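Local coordinates for protein angiogenin-1 (Salmo salar, PDB 7BFK) that probably cleaves RNA as a secreted endonuclease of the pancreatic ribonuclease family, at residues Y7-F10 with L11-V15; I30-L33 with N34-D37. One frame throughout, in Å; residues are numbered along the deposited sequence.

Contact 1: residues Y7-F10 with L11-V15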
# COMPACT_ATOMS: atom_id res chain seq x y z
N TYR A 7 10.45 -5.60 2.02
CA TYR A 7 9.49 -6.22 1.07
C TYR A 7 8.36 -6.85 1.88
O TYR A 7 7.20 -6.61 1.56
CB TYR A 7 10.18 -7.23 0.15
CG TYR A 7 9.24 -7.91 -0.80
CD1 TYR A 7 8.24 -7.20 -1.45
CD2 TYR A 7 9.34 -9.27 -1.06
CE1 TYR A 7 7.37 -7.82 -2.32
CE2 TYR A 7 8.49 -9.90 -1.95
CZ TYR A 7 7.49 -9.17 -2.59
OH TYR A 7 6.63 -9.77 -3.45
N ASN A 8 8.68 -7.63 2.93
CA ASN A 8 7.65 -8.23 3.81
C ASN A 8 6.79 -7.11 4.40
O ASN A 8 5.55 -7.26 4.47
CB ASN A 8 8.24 -9.09 4.93
CG ASN A 8 8.82 -10.38 4.39
OD1 ASN A 8 9.90 -10.39 3.79
ND2 ASN A 8 8.09 -11.47 4.58
N HIS A 9 7.42 -6.03 4.85
CA HIS A 9 6.70 -4.86 5.42
C HIS A 9 5.75 -4.29 4.34
O HIS A 9 4.60 -4.00 4.65
CB HIS A 9 7.70 -3.84 5.95
CG HIS A 9 7.13 -2.95 7.00
ND1 HIS A 9 5.76 -2.72 7.11
CD2 HIS A 9 7.71 -2.18 7.94
CE1 HIS A 9 5.54 -1.88 8.10
NE2 HIS A 9 6.72 -1.53 8.63
N PHE A 10 6.24 -4.14 3.12
CA PHE A 10 5.46 -3.61 1.97
C PHE A 10 4.22 -4.48 1.74
O PHE A 10 3.11 -3.95 1.67
CB PHE A 10 6.32 -3.52 0.72
CG PHE A 10 5.56 -3.05 -0.49
CD1 PHE A 10 4.79 -3.93 -1.23
CD2 PHE A 10 5.59 -1.71 -0.86
CE1 PHE A 10 4.06 -3.48 -2.32
CE2 PHE A 10 4.87 -1.27 -1.97
CZ PHE A 10 4.11 -2.15 -2.69
N LEU A 11 4.41 -5.81 1.67
CA LEU A 11 3.29 -6.75 1.45
C LEU A 11 2.26 -6.59 2.57
O LEU A 11 1.06 -6.52 2.25
CB LEU A 11 3.82 -8.17 1.38
CG LEU A 11 4.73 -8.47 0.20
CD1 LEU A 11 5.21 -9.92 0.26
CD2 LEU A 11 4.00 -8.21 -1.13
N LYS A 12 2.69 -6.55 3.83
CA LYS A 12 1.78 -6.44 5.00
C LYS A 12 0.99 -5.13 4.90
O LYS A 12 -0.20 -5.14 5.13
CB LYS A 12 2.56 -6.44 6.32
CG LYS A 12 3.12 -7.79 6.78
CD LYS A 12 4.11 -7.62 7.94
CE LYS A 12 4.99 -8.82 8.23
NZ LYS A 12 4.32 -9.80 9.12
N GLN A 13 1.65 -4.03 4.56
CA GLN A 13 1.01 -2.69 4.48
C GLN A 13 0.15 -2.51 3.21
O GLN A 13 -0.86 -1.81 3.31
CB GLN A 13 2.11 -1.64 4.47
CG GLN A 13 1.59 -0.22 4.49
CD GLN A 13 2.65 0.70 5.04
OE1 GLN A 13 3.18 1.55 4.34
NE2 GLN A 13 3.00 0.48 6.29
N HIS A 14 0.51 -3.11 2.06
CA HIS A 14 -0.12 -2.74 0.76
C HIS A 14 -0.59 -3.89 -0.11
O HIS A 14 -1.09 -3.57 -1.19
CB HIS A 14 0.87 -1.91 -0.07
CG HIS A 14 1.22 -0.60 0.55
ND1 HIS A 14 0.29 0.40 0.69
CD2 HIS A 14 2.38 -0.11 1.02
CE1 HIS A 14 0.86 1.43 1.28
NE2 HIS A 14 2.13 1.14 1.48
N VAL A 15 -0.44 -5.17 0.24
CA VAL A 15 -0.87 -6.25 -0.70
C VAL A 15 -1.87 -7.18 0.00
O VAL A 15 -1.46 -7.88 0.95
CB VAL A 15 0.35 -6.99 -1.29
CG1 VAL A 15 -0.05 -8.09 -2.24
CG2 VAL A 15 1.33 -6.03 -1.96

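Contact 2: residues I30-L33 with N34-D37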
# COMPACT_ATOMS: atom_id res chain seq x y z
N ILE A 30 -5.16 -2.24 12.40
CA ILE A 30 -3.92 -3.06 12.37
C ILE A 30 -2.71 -2.16 12.11
O ILE A 30 -1.74 -2.26 12.86
CB ILE A 30 -4.02 -4.18 11.32
CG1 ILE A 30 -5.18 -5.14 11.61
CG2 ILE A 30 -2.70 -4.92 11.20
CD1 ILE A 30 -5.26 -5.62 13.04
N LEU A 31 -2.75 -1.33 11.06
CA LEU A 31 -1.65 -0.38 10.73
C LEU A 31 -1.50 0.67 11.84
O LEU A 31 -0.36 0.97 12.21
CB LEU A 31 -1.95 0.33 9.40
CG LEU A 31 -1.87 -0.53 8.13
CD1 LEU A 31 -2.20 0.32 6.91
CD2 LEU A 31 -0.48 -1.17 7.98
N ASN A 32 -2.60 1.24 12.33
CA ASN A 32 -2.56 2.37 13.30
C ASN A 32 -1.96 1.91 14.64
O ASN A 32 -1.20 2.71 15.25
CB ASN A 32 -3.93 3.01 13.46
CG ASN A 32 -4.33 3.78 12.21
OD1 ASN A 32 -3.47 4.17 11.43
ND2 ASN A 32 -5.62 4.00 12.02
N LEU A 33 -2.26 0.69 15.08
CA LEU A 33 -1.78 0.13 16.38
C LEU A 33 -0.25 0.04 16.40
O LEU A 33 0.30 -0.06 17.50
CB LEU A 33 -2.41 -1.25 16.61
CG LEU A 33 -3.90 -1.24 16.94
CD1 LEU A 33 -4.50 -2.62 16.79
CD2 LEU A 33 -4.14 -0.68 18.34
N ASN A 34 0.42 0.04 15.24
CA ASN A 34 1.91 -0.07 15.17
C ASN A 34 2.56 1.30 14.95
O ASN A 34 3.80 1.35 14.96
CB ASN A 34 2.38 -1.08 14.12
CG ASN A 34 2.47 -2.49 14.66
OD1 ASN A 34 1.49 -3.03 15.18
ND2 ASN A 34 3.64 -3.10 14.55
N ARG A 35 1.76 2.36 14.80
CA ARG A 35 2.28 3.74 14.55
C ARG A 35 2.51 4.46 15.88
O ARG A 35 1.68 4.40 16.78
CB ARG A 35 1.28 4.54 13.71
CG ARG A 35 0.73 3.78 12.51
CD ARG A 35 -0.05 4.63 11.53
NE ARG A 35 0.81 5.49 10.73
CZ ARG A 35 0.78 6.81 10.74
NH1 ARG A 35 -0.09 7.46 11.49
NH2 ARG A 35 1.61 7.49 9.96
N PRO A 36 3.67 5.14 16.05
CA PRO A 36 3.93 5.92 17.25
C PRO A 36 2.77 6.89 17.56
O PRO A 36 2.43 7.68 16.70
CB PRO A 36 5.23 6.67 16.91
CG PRO A 36 5.94 5.74 15.94
CD PRO A 36 4.82 5.12 15.13
N ASP A 37 2.20 6.78 18.77
CA ASP A 37 1.05 7.59 19.26
C ASP A 37 -0.25 7.03 18.68
O ASP A 37 -1.33 7.58 19.01
CB ASP A 37 1.21 9.08 18.96
CG ASP A 37 1.99 9.81 20.04
OD1 ASP A 37 2.24 9.20 21.10
OD2 ASP A 37 2.32 10.99 19.81

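Contact 1: residues Y7-F10 with L11-V15
Leu11 lies over one face of the Tyr7 ring, and His14 over one face of the Phe10 ring, each pair a single helical turn apart. On Tyr7 the CD1 methyl of Leu11 stands 4.0 Å from the ring centroid. It lies only 20° off the ring normal, a CH-pi contact displaced toward the rim. The other methyl, Leu11 CD2, reaches Tyr7 CE1 at 3.6 Å. The forked leucine suits this place because its two methyls spread across the ring. Tyr7 CG is anti to the backbone N (chi1 178°), which swings the ring along the helix toward the following turn. With an alanine in place of Tyr7, Leu11 would probably lose the ring its methyls rest on and a gap open against helix 51-55.

The second ring, Phe10, takes His14 CB over its face, 4.3 Å from the centroid. The two rings meet obliquely, their planes 50° apart, and Val15 CG2 packs obliquely against Phe10 CE1 at 3.8 Å. A flat apolar phenylalanine can thus pack against both His14 and Val15.

Beneath these side chains runs regular alpha-helical hydrogen bonding. Leu11 N meets Tyr7 O at 2.9 Å, and the bond from His14 N to Phe10 O is more bent at the hydrogen. His14 ND1 is bonded to Thr45 O, which helps to set the rotation of its imidazole.

This is the N-terminal helix of the ribonuclease A fold, packed on the sheet and on helix 51-55. Helix 5-14 turns Tyr7 and Leu11 toward Pro51 of helix 51-55, while Phe10 meets Val54 of that helix and Pro112 of strand 111-113. Backbone bonding of His14 with Ile47 ties the helix to strand 43-47.

Contact 2: residues I30-L33 with N34-D37
Asn32 and Arg35 pack alongside each other across the type I beta turn that runs from one to the other, a local surface contact where helix 24-32 gives way to the loop leading to strand 43-47. Its frame is a pair of backbone hydrogen bonds between residues three apart. Asn34 N donates to Leu31 O at 3.3 Å, and Arg35 N to Asn32 O at 3.0 Å, the latter closing the turn. In both the donor stands well above the carbonyl plane, with C=O...donor angles near 115°, as is usual where bonded residues are only three apart.

Arg35 supplies most of the side-chain contact, through its aliphatic stem. Its CG is anti to its own carbonyl carbon (chi1 -45°), which carries the stem back over the helix end, CG lying 3.0 Å from Leu31 O. Farther along, Arg35 CD packs against Asn32 OD1 at 3.5 Å. The two side chains run in the same direction, with the amide and guanidinium planes turned 64° apart. Arginine suits this place because its methylenes can line the turn while a bend at chi3 sends the charged end onward; there NH1 bonds Lys39 O.

Asparagine fits the buried partner position because its amide can both donate and accept: ND2 bonds Tyr94 OH, and OD1 bonds Lys41 N. These two bonds fix the rotation of the amide beside the arginine stem. Asn34 CB comes to 3.9 Å from Leu31 O, and the residue is exposed, which suits its polar amide.

Bonds spaced three residues apart, leading into a type I turn, are a common way for a helix to run out into a loop, here after the second helix of the ribonuclease A fold.

Overall arrangement
From the N terminus, the chain first passes through contact 1, along helix 5-14, and only later through contact 2, where helix 24-32 ends. Each joins adjoining segments, so neither closes a long loop; they follow in series without nesting or crossing. Their centres lie about 15 Å apart, yet the two helices touch directly, Gln13 CA packing 4.1 Å from Leu31 CD2. Contact 1 sits nearer the middle of the molecule and seats its helix against helix 51-55 and the sheet, whereas contact 2 lies at the periphery. Lys41 links their surroundings, touching both Gln13 and Arg35, just before strand 43-47.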